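Local coordinates for protein hydrogen peroxide-inducible genes activator (Corynebacterium glutamicum, PDB 6G1D) that senses hydrogen peroxide as a LysR-family transcription factor, with a helix-turn-helix domain for DNA, and probably switches on peroxide-inducible genes, at residues V46-E49 with T50-V54; L142-R146 with D147-D151; T232-S236 with L237-M241. The protein carries 1 engineered substitution. One frame throughout, in Å; residues are numbered along the deposited sequence.

How the contacts relate
Contact 1 lies in the helix-turn-helix region, about 41 Å from contact 2 and 58 Å from contact 3, centre to centre. Contacts 2 and 3 share the LysR substrate-binding region, with centres about 27 Å apart, but they hold different helices. Contacts 1 and 2 close helices 38-52 and 138-147 with a glycine at a C-terminal end. Contact 3 starts helix 237-245 with a serine cap. Contacts 1 and 2 are partly buried, with L48, L52, L145 and I150 buried and T50, R146 and D147 exposed. Contact 3 is buried. Its threonine and backbone amides meet a glutamate of the third subunit, whereas contact 1 packs apolar side chains on the second.

Contact 1. Residues V46-E49 with T50-V54; sequences VALE and TGLGV
A Schellman motif ends helix 38-52, the third helix of the helix-turn-helix region, and V46-E49 and T50-V54 hold its last turn and the residues that leave it. In LysR-type regulators this is the helix that usually reads DNA. G53 leaves the helix with positive phi. E49 O then takes V54 N at 3.2 Å, the six-residue bond of the motif, and a weak bond from G53 N. A second weak bond joins G53 N to T50 O. Before the turn, the ordinary helix bonds hold, such as L52 N to L48 O at 3.0 Å.

V46 O has two donors. T50 N and T50 OG1 each lie 2.8 Å from V46 O, on opposite faces of its carbonyl plane. The hydroxyl reaches back because OG1 sits beside the backbone N of T50 (chi1 -58°). Its outer flank leans on the V46 methyl, with T50 OG1 to V46 CG1 at 3.8 Å. On the inner face L48 and L52 run side by side. L48 also packs on F18 of helix 12-24, and L52 on F87 of the second subunit. In one of its two modelled conformers, E49 sends OE1 on to the amides of L56 and I57. E49 CB lies against the carbonyl that follows the turn, 3.3 Å from V54 O.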
ATOM      1  N   VAL B  46     -33.054  21.590 -22.325  1.00 46.82           N
ATOM      2  CA  VAL B  46     -34.264  21.100 -23.018  1.00 47.21           C
ATOM      3  C   VAL B  46     -33.938  20.717 -24.470  1.00 46.47           C
ATOM      4  O   VAL B  46     -34.465  19.755 -24.976  1.00 46.18           O
ATOM      5  CB  VAL B  46     -35.447  22.133 -22.929  1.00 49.24           C
ATOM      6  CG1 VAL B  46     -36.592  21.820 -23.885  1.00 50.09           C
ATOM      7  CG2 VAL B  46     -35.951  22.228 -21.492  1.00 50.05           C
ATOM      8  N   ALA B  47     -33.048  21.444 -25.124  1.00 44.79           N
ATOM      9  CA  ALA B  47     -32.578  21.079 -26.472  1.00 44.21           C
ATOM     10  C   ALA B  47     -31.877  19.724 -26.445  1.00 42.75           C
ATOM     11  O   ALA B  47     -32.096  18.890 -27.327  1.00 42.60           O
ATOM     12  CB  ALA B  47     -31.653  22.150 -27.047  1.00 44.50           C
ATOM     13  N   LEU B  48     -31.044  19.501 -25.426  1.00 37.41           N
ATOM     14  CA  LEU B  48     -30.383  18.219 -25.245  1.00 36.36           C
ATOM     15  C   LEU B  48     -31.405  17.094 -24.998  1.00 36.30           C
ATOM     16  O   LEU B  48     -31.355  16.054 -25.639  1.00 35.98           O
ATOM     17  CB  LEU B  48     -29.364  18.298 -24.102  1.00 36.01           C
ATOM     18  CG  LEU B  48     -28.529  17.047 -23.827  1.00 35.31           C
ATOM     19  CD1 LEU B  48     -27.709  16.607 -25.020  1.00 35.10           C
ATOM     20  CD2 LEU B  48     -27.602  17.327 -22.652  1.00 35.47           C
ATOM     21  N   GLU B  49     -32.282  17.363 -24.047  1.00 42.92           N
ATOM     22  CA  GLU B  49     -33.303  16.313 -23.718  0.85 43.20           C
ATOM     23  C   GLU B  49     -34.370  15.937 -24.865  1.00 44.03           C
ATOM     24  O   GLU B  49     -34.653  14.770 -25.298  1.00 44.08           O
ATOM     25  CB  GLU B  49     -34.097  16.755 -22.501  0.85 44.13           C
ATOM     26  CG  GLU B  49     -33.264  16.804 -21.232  0.85 43.75           C
ATOM     27  CD  GLU B  49     -34.061  17.255 -20.016  0.85 44.99           C
ATOM     28  OE1 GLU B  49     -33.959  16.539 -19.002  0.85 45.02           O
ATOM     29  OE2 GLU B  49     -34.801  18.291 -20.072  0.85 50.81           O
ATOM     30  N   THR B  50     -34.693  17.002 -25.592  1.00 42.73           N
ATOM     31  CA  THR B  50     -35.560  16.826 -26.748  1.00 43.75           C
ATOM     32  C   THR B  50     -34.831  16.131 -27.883  1.00 43.14           C
ATOM     33  O   THR B  50     -35.365  15.204 -28.482  1.00 43.66           O
ATOM     34  CB  THR B  50     -36.062  18.176 -27.265  1.00 45.02           C
ATOM     35  OG1 THR B  50     -36.748  18.834 -26.219  1.00 45.93           O
ATOM     36  CG2 THR B  50     -37.008  18.021 -28.495  1.00 46.40           C
ATOM     37  N   GLY B  51     -33.606  16.561 -28.160  1.00 43.05           N
ATOM     38  CA  GLY B  51     -32.782  15.949 -29.194  1.00 42.70           C
ATOM     39  C   GLY B  51     -32.540  14.470 -28.949  1.00 42.14           C
ATOM     40  O   GLY B  51     -32.605  13.661 -29.866  1.00 42.49           O
ATOM     41  N   LEU B  52     -32.269  14.117 -27.701  1.00 40.81           N
ATOM     42  CA  LEU B  52     -32.092  12.715 -27.297  1.00 40.56           C
ATOM     43  C   LEU B  52     -33.387  11.910 -27.072  1.00 41.54           C
ATOM     44  O   LEU B  52     -33.345  10.684 -27.099  1.00 41.89           O
ATOM     45  CB  LEU B  52     -31.240  12.626 -26.022  1.00 39.69           C
ATOM     46  CG  LEU B  52     -29.848  13.226 -26.042  1.00 39.13           C
ATOM     47  CD1 LEU B  52     -29.273  13.056 -24.634  1.00 38.73           C
ATOM     48  CD2 LEU B  52     -28.926  12.616 -27.097  1.00 39.21           C
ATOM     49  N   GLY B  53     -34.505  12.574 -26.779  1.00 45.53           N
ATOM     50  CA  GLY B  53     -35.741  11.899 -26.378  1.00 46.85           C
ATOM     51  C   GLY B  53     -35.613  11.266 -24.985  1.00 51.77           C
ATOM     52  O   GLY B  53     -36.291  10.291 -24.688  1.00 49.75           O
ATOM     53  N   VAL B  54     -34.721  11.808 -24.159  1.00 44.57           N
ATOM     54  CA  VAL B  54     -34.447  11.290 -22.835  1.00 44.33           C
ATOM     55  C   VAL B  54     -34.442  12.453 -21.848  1.00 44.23           C
ATOM     56  O   VAL B  54     -33.739  13.456 -22.056  1.00 43.51           O
ATOM     57  CB  VAL B  54     -33.045  10.623 -22.780  1.00 45.78           C
ATOM     58  CG1 VAL B  54     -32.682  10.225 -21.353  1.00 50.91           C
ATOM     59  CG2 VAL B  54     -32.961   9.421 -23.713  1.00 47.10           C
TER

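Contact 2. Residues L142-R146 with D147-D151; sequences LALLR and DGAID
L144 and I150 fit together where the chain turns back after helix 138-147. The bump is the CB of L144. It sits against both branches of I150, at 4.0 Å from I150 CG2 and 4.0 Å from I150 CD1. The cleft between the branches faces the helix because I150 CG1 lies between its own backbone N and carbonyl carbon (chi1 71°). Further out, L144 CD2 rests on the A149 methyl. L145 meets I150 from another side: its CD1 lies 3.9 Å from I150 CG1 and reaches the D151 backbone, with L145 CD1 to D151 O at 3.3 Å.

The turn that brings these side chains together is a Schellman motif. G148 has positive phi, and A149 N donates to L144 O at 2.9 Å. I150 N adds a weak bond to the same oxygen. G148 N also donates to L145 O, but from above the carbonyl plane. The helix is the crossover of a beta-alpha-beta unit, leading from strand 129-135 to strand 152-156, and L144 and I150 both pack on V134 of the first strand. R287, at the end of strand 267-287, ties the turn together, since its NH1 bonds to both L145 O and I150 O.

The outer side of the turn is polar. R146 and D147 lie side by side and point the same way, with guanidinium and carboxylate planes 77° apart. Their salt bridge is long, R146 NE to D147 OD1 at 4.0 Å. The A143 methyl lies below one face of the guanidinium, off toward its rim. R146 also packs on R218 of the fourth subunit, and L144 on R233 of the third.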
ATOM      1  N   LEU B 142      10.684   6.121 -13.984  1.00 47.20           N
ATOM      2  CA  LEU B 142      10.976   5.362 -15.210  1.00 48.24           C
ATOM      3  C   LEU B 142       9.764   4.591 -15.710  1.00 47.22           C
ATOM      4  O   LEU B 142       9.549   4.532 -16.918  1.00 49.69           O
ATOM      5  CB  LEU B 142      12.171   4.421 -15.020  1.00 52.04           C
ATOM      6  CG  LEU B 142      13.516   5.171 -14.910  1.00 56.39           C
ATOM      7  CD1 LEU B 142      14.571   4.204 -14.382  1.00 55.49           C
ATOM      8  CD2 LEU B 142      13.926   5.829 -16.255  1.00 53.54           C
ATOM      9  N   ALA B 143       8.950   4.066 -14.802  1.00 49.62           N
ATOM     10  CA  ALA B 143       7.716   3.359 -15.199  1.00 53.18           C
ATOM     11  C   ALA B 143       6.691   4.340 -15.828  1.00 52.07           C
ATOM     12  O   ALA B 143       6.075   4.030 -16.857  1.00 53.48           O
ATOM     13  CB  ALA B 143       7.106   2.610 -14.017  1.00 51.87           C
ATOM     14  N   LEU B 144       6.551   5.517 -15.226  1.00 47.07           N
ATOM     15  CA  LEU B 144       5.662   6.552 -15.750  1.00 46.49           C
ATOM     16  C   LEU B 144       6.141   7.031 -17.137  1.00 46.80           C
ATOM     17  O   LEU B 144       5.335   7.291 -18.022  1.00 48.47           O
ATOM     18  CB  LEU B 144       5.547   7.753 -14.776  1.00 45.18           C
ATOM     19  CG  LEU B 144       4.846   7.416 -13.418  1.00 46.08           C
ATOM     20  CD1 LEU B 144       5.161   8.478 -12.360  1.00 46.42           C
ATOM     21  CD2 LEU B 144       3.323   7.193 -13.517  1.00 47.11           C
ATOM     22  N   LEU B 145       7.452   7.143 -17.320  1.00 48.90           N
ATOM     23  CA  LEU B 145       8.028   7.521 -18.617  1.00 51.10           C
ATOM     24  C   LEU B 145       7.705   6.478 -19.667  1.00 49.79           C
ATOM     25  O   LEU B 145       7.304   6.825 -20.763  1.00 54.48           O
ATOM     26  CB  LEU B 145       9.560   7.668 -18.506  1.00 48.75           C
ATOM     27  CG  LEU B 145      10.426   8.662 -19.312  1.00 52.16           C
ATOM     28  CD1 LEU B 145       9.842  10.055 -19.440  1.00 54.58           C
ATOM     29  CD2 LEU B 145      11.806   8.734 -18.690  1.00 53.42           C
ATOM     30  N   ARG B 146       7.903   5.206 -19.333  1.00 58.32           N
ATOM     31  CA  ARG B 146       7.617   4.128 -20.277  1.00 63.99           C
ATOM     32  C   ARG B 146       6.136   4.110 -20.667  1.00 60.56           C
ATOM     33  O   ARG B 146       5.845   3.892 -21.830  1.00 64.94           O
ATOM     34  CB  ARG B 146       8.118   2.772 -19.766  1.00 67.58           C
ATOM     35  CG  ARG B 146       7.360   2.038 -18.705  1.00 80.29           C
ATOM     36  CD  ARG B 146       7.544   0.515 -18.808  1.00 78.20           C
ATOM     37  NE  ARG B 146       6.994  -0.107 -17.606  1.00 81.56           N
ATOM     38  CZ  ARG B 146       7.677  -0.496 -16.515  1.00 94.65           C
ATOM     39  NH1 ARG B 146       9.007  -0.372 -16.424  1.00101.86           N
ATOM     40  NH2 ARG B 146       7.006  -1.006 -15.478  1.00 96.39           N
ATOM     41  N   ASP B 147       5.232   4.388 -19.719  1.00 60.94           N
ATOM     42  CA  ASP B 147       3.772   4.365 -19.985  1.00 67.92           C
ATOM     43  C   ASP B 147       3.247   5.657 -20.612  1.00 65.74           C
ATOM     44  O   ASP B 147       2.074   5.732 -20.973  1.00 74.45           O
ATOM     45  CB  ASP B 147       2.958   4.157 -18.690  1.00 68.35           C
ATOM     46  CG  ASP B 147       3.273   2.846 -17.978  1.00 79.90           C
ATOM     47  OD1 ASP B 147       3.692   1.868 -18.645  1.00 71.42           O
ATOM     48  OD2 ASP B 147       3.123   2.821 -16.734  1.00 82.73           O
ATOM     49  N   GLY B 148       4.092   6.672 -20.726  1.00 52.89           N
ATOM     50  CA  GLY B 148       3.685   7.952 -21.293  1.00 51.71           C
ATOM     51  C   GLY B 148       2.981   8.879 -20.312  1.00 51.56           C
ATOM     52  O   GLY B 148       2.486   9.898 -20.719  1.00 55.14           O
ATOM     53  N   ALA B 149       2.968   8.552 -19.018  1.00 60.29           N
ATOM     54  CA  ALA B 149       2.258   9.367 -18.026  1.00 58.07           C
ATOM     55  C   ALA B 149       3.038  10.608 -17.634  1.00 57.20           C
ATOM     56  O   ALA B 149       2.455  11.521 -17.087  1.00 60.03           O
ATOM     57  CB  ALA B 149       1.923   8.547 -16.779  1.00 59.62           C
ATOM     58  N   ILE B 150       4.353  10.598 -17.852  1.00 47.97           N
ATOM     59  CA  ILE B 150       5.159  11.821 -17.850  1.00 46.63           C
ATOM     60  C   ILE B 150       5.952  11.896 -19.141  1.00 47.78           C
ATOM     61  O   ILE B 150       6.178  10.879 -19.798  1.00 48.66           O
ATOM     62  CB  ILE B 150       6.095  11.932 -16.627  1.00 44.65           C
ATOM     63  CG1 ILE B 150       7.238  10.922 -16.708  1.00 44.15           C
ATOM     64  CG2 ILE B 150       5.310  11.751 -15.326  1.00 43.47           C
ATOM     65  CD1 ILE B 150       8.105  10.808 -15.470  1.00 45.97           C
ATOM     66  N   ASP B 151       6.397  13.102 -19.471  1.00 45.56           N
ATOM     67  CA  ASP B 151       7.143  13.376 -20.712  1.00 47.65           C
ATOM     68  C   ASP B 151       8.656  13.277 -20.541  1.00 45.54           C
ATOM     69  O   ASP B 151       9.381  12.732 -21.399  1.00 43.49           O
ATOM     70  CB  ASP B 151       6.767  14.771 -21.240  1.00 49.95           C
ATOM     71  CG  ASP B 151       5.241  14.874 -21.617  1.00 57.23           C
ATOM     72  OD1 ASP B 151       4.630  15.891 -21.186  1.00 47.26           O
ATOM     73  OD2 ASP B 151       4.633  14.049 -22.406  1.00 58.89           O
TER

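Contact 3. Residues T232-S236 with L237-M241; sequences TRASS and LTTVM
S236 and V240 are joined by the first helical bond of helix 237-245. V240 N donates to S236 O at 3.2 Å, with an N-H...O angle of 159° and the donor in the carbonyl plane. Upstream the backbone is extended at A234, bends at S235 and is extended again at S236. The strand-like part therefore passes over the opening turn of the helix, and A234 and V240 come within 6.3 Å, CA to CA.

The A234 methyl points at that turn. It lodges against V240 CG2 at 3.6 Å and T239 CG2 at 4.0 Å. V240 CG2 lies beside its own backbone N, which also sets it 3.5 Å from S236 O.

S236 is the N-cap. Its OG stands between the backbone N and the carbonyl carbon (chi1 62°) and accepts a weak bond from T239 N, at 3.4 Å from T239 N to S236 OG.

This helix start also faces a subunit interface. E135 of the third subunit takes bonds from S235 N and T239 OG1, and a weak one from S236 N. Its carboxylate would probably be stabilised by the positive end of the helix. On the inner side V240 packs on L201, L203 and T251. T238, in one of two modelled conformers, bonds through OG1 to E261.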
ATOM      1  N   THR B 232      16.861   3.308  12.226  1.00 80.45           N
ATOM      2  CA  THR B 232      16.115   4.542  12.067  1.00 80.86           C
ATOM      3  C   THR B 232      15.904   4.759  10.585  1.00 87.76           C
ATOM      4  O   THR B 232      16.847   4.664   9.807  1.00 85.27           O
ATOM      5  CB  THR B 232      16.875   5.754  12.644  1.00 92.58           C
ATOM      6  OG1 THR B 232      16.587   5.889  14.041  1.00 85.25           O
ATOM      7  CG2 THR B 232      16.454   7.030  11.943  1.00 93.98           C
ATOM      8  N   ARG B 233      14.638   4.822  10.186  0.53 63.16           N
ATOM      9  CA  ARG B 233      14.281   5.033   8.793  0.53 52.45           C
ATOM     10  C   ARG B 233      13.641   6.392   8.618  0.53 47.35           C
ATOM     11  O   ARG B 233      12.694   6.714   9.315  0.53 44.31           O
ATOM     12  CB  ARG B 233      13.290   3.976   8.318  0.53 50.63           C
ATOM     13  CG  ARG B 233      12.805   4.233   6.899  0.53 46.65           C
ATOM     14  CD  ARG B 233      11.468   3.587   6.588  0.53 47.68           C
ATOM     15  NE  ARG B 233      11.280   3.428   5.149  0.53 44.91           N
ATOM     16  CZ  ARG B 233      10.664   4.301   4.359  0.53 44.33           C
ATOM     17  NH1 ARG B 233      10.150   5.413   4.857  0.53 44.15           N
ATOM     18  NH2 ARG B 233      10.553   4.054   3.063  0.53 44.05           N
ATOM     19  N   ALA B 234      14.088   7.141   7.618  1.00 48.60           N
ATOM     20  CA  ALA B 234      13.487   8.462   7.357  1.00 46.64           C
ATOM     21  C   ALA B 234      13.161   8.576   5.885  1.00 46.63           C
ATOM     22  O   ALA B 234      13.928   8.073   5.048  1.00 46.98           O
ATOM     23  CB  ALA B 234      14.452   9.558   7.780  1.00 47.61           C
ATOM     24  N   SER B 235      12.021   9.189   5.560  1.00 49.86           N
ATOM     25  CA  SER B 235      11.597   9.272   4.182  1.00 47.40           C
ATOM     26  C   SER B 235      11.928  10.607   3.505  1.00 47.60           C
ATOM     27  O   SER B 235      11.834  10.697   2.289  1.00 48.69           O
ATOM     28  CB  SER B 235      10.105   8.938   4.029  1.00 52.70           C
ATOM     29  OG  SER B 235       9.311   9.686   4.908  1.00 51.67           O
ATOM     30  N   SER B 236      12.325  11.633   4.278  1.00 41.05           N
ATOM     31  CA  SER B 236      12.642  12.956   3.731  1.00 46.66           C
ATOM     32  C   SER B 236      13.871  13.570   4.383  1.00 43.07           C
ATOM     33  O   SER B 236      14.152  13.309   5.547  1.00 43.63           O
ATOM     34  CB  SER B 236      11.462  13.916   3.936  1.00 46.90           C
ATOM     35  OG  SER B 236      11.188  14.096   5.335  1.00 49.67           O
ATOM     36  N   LEU B 237      14.577  14.412   3.643  1.00 37.34           N
ATOM     37  CA  LEU B 237      15.715  15.145   4.160  1.00 38.50           C
ATOM     38  C   LEU B 237      15.369  16.039   5.334  1.00 37.83           C
ATOM     39  O   LEU B 237      16.188  16.149   6.227  1.00 39.94           O
ATOM     40  CB  LEU B 237      16.390  15.954   3.067  1.00 38.19           C
ATOM     41  CG  LEU B 237      17.145  15.185   2.021  1.00 38.23           C
ATOM     42  CD1 LEU B 237      17.825  16.117   1.041  1.00 36.33           C
ATOM     43  CD2 LEU B 237      18.214  14.322   2.678  1.00 39.86           C
ATOM     44  N   THR B 238      14.164  16.620   5.383  1.00 33.15           N
ATOM     45  CA  THR B 238      13.827  17.489   6.516  0.66 36.54           C
ATOM     46  C   THR B 238      13.753  16.673   7.808  1.00 35.76           C
ATOM     47  O   THR B 238      14.195  17.144   8.855  1.00 34.90           O
ATOM     48  CB  THR B 238      12.521  18.299   6.273  0.66 39.00           C
ATOM     49  OG1 THR B 238      12.651  19.055   5.070  0.66 49.33           O
ATOM     50  CG2 THR B 238      12.183  19.253   7.429  0.66 36.97           C
ATOM     51  N   THR B 239      13.222  15.448   7.748  1.00 41.05           N
ATOM     52  CA  THR B 239      13.236  14.560   8.921  1.00 38.17           C
ATOM     53  C   THR B 239      14.660  14.192   9.314  1.00 37.64           C
ATOM     54  O   THR B 239      14.995  14.217  10.483  1.00 37.54           O
ATOM     55  CB  THR B 239      12.378  13.313   8.693  1.00 40.47           C
ATOM     56  OG1 THR B 239      11.026  13.734   8.547  1.00 41.91           O
ATOM     57  CG2 THR B 239      12.484  12.336   9.852  1.00 40.42           C
ATOM     58  N   VAL B 240      15.511  13.914   8.342  1.00 34.12           N
ATOM     59  CA  VAL B 240      16.900  13.583   8.637  1.00 33.98           C
ATOM     60  C   VAL B 240      17.570  14.785   9.361  1.00 33.82           C
ATOM     61  O   VAL B 240      18.278  14.575  10.342  1.00 34.41           O
ATOM     62  CB  VAL B 240      17.681  13.188   7.365  1.00 33.23           C
ATOM     63  CG1 VAL B 240      19.180  13.011   7.603  1.00 33.23           C
ATOM     64  CG2 VAL B 240      17.096  11.865   6.833  1.00 33.75           C
ATOM     65  N   MET B 241      17.306  16.008   8.915  1.00 37.92           N
ATOM     66  CA  MET B 241      17.903  17.196   9.526  1.00 40.30           C
ATOM     67  C   MET B 241      17.496  17.326  10.988  1.00 39.12           C
ATOM     68  O   MET B 241      18.327  17.667  11.808  1.00 43.34           O
ATOM     69  CB  MET B 241      17.518  18.471   8.774  1.00 38.89           C
ATOM     70  CG  MET B 241      18.067  18.579   7.354  1.00 38.36           C
ATOM     71  SD  MET B 241      19.856  18.513   7.127  1.00 43.14           S
ATOM     72  CE  MET B 241      20.037  16.891   6.471  1.00 47.61           C
TER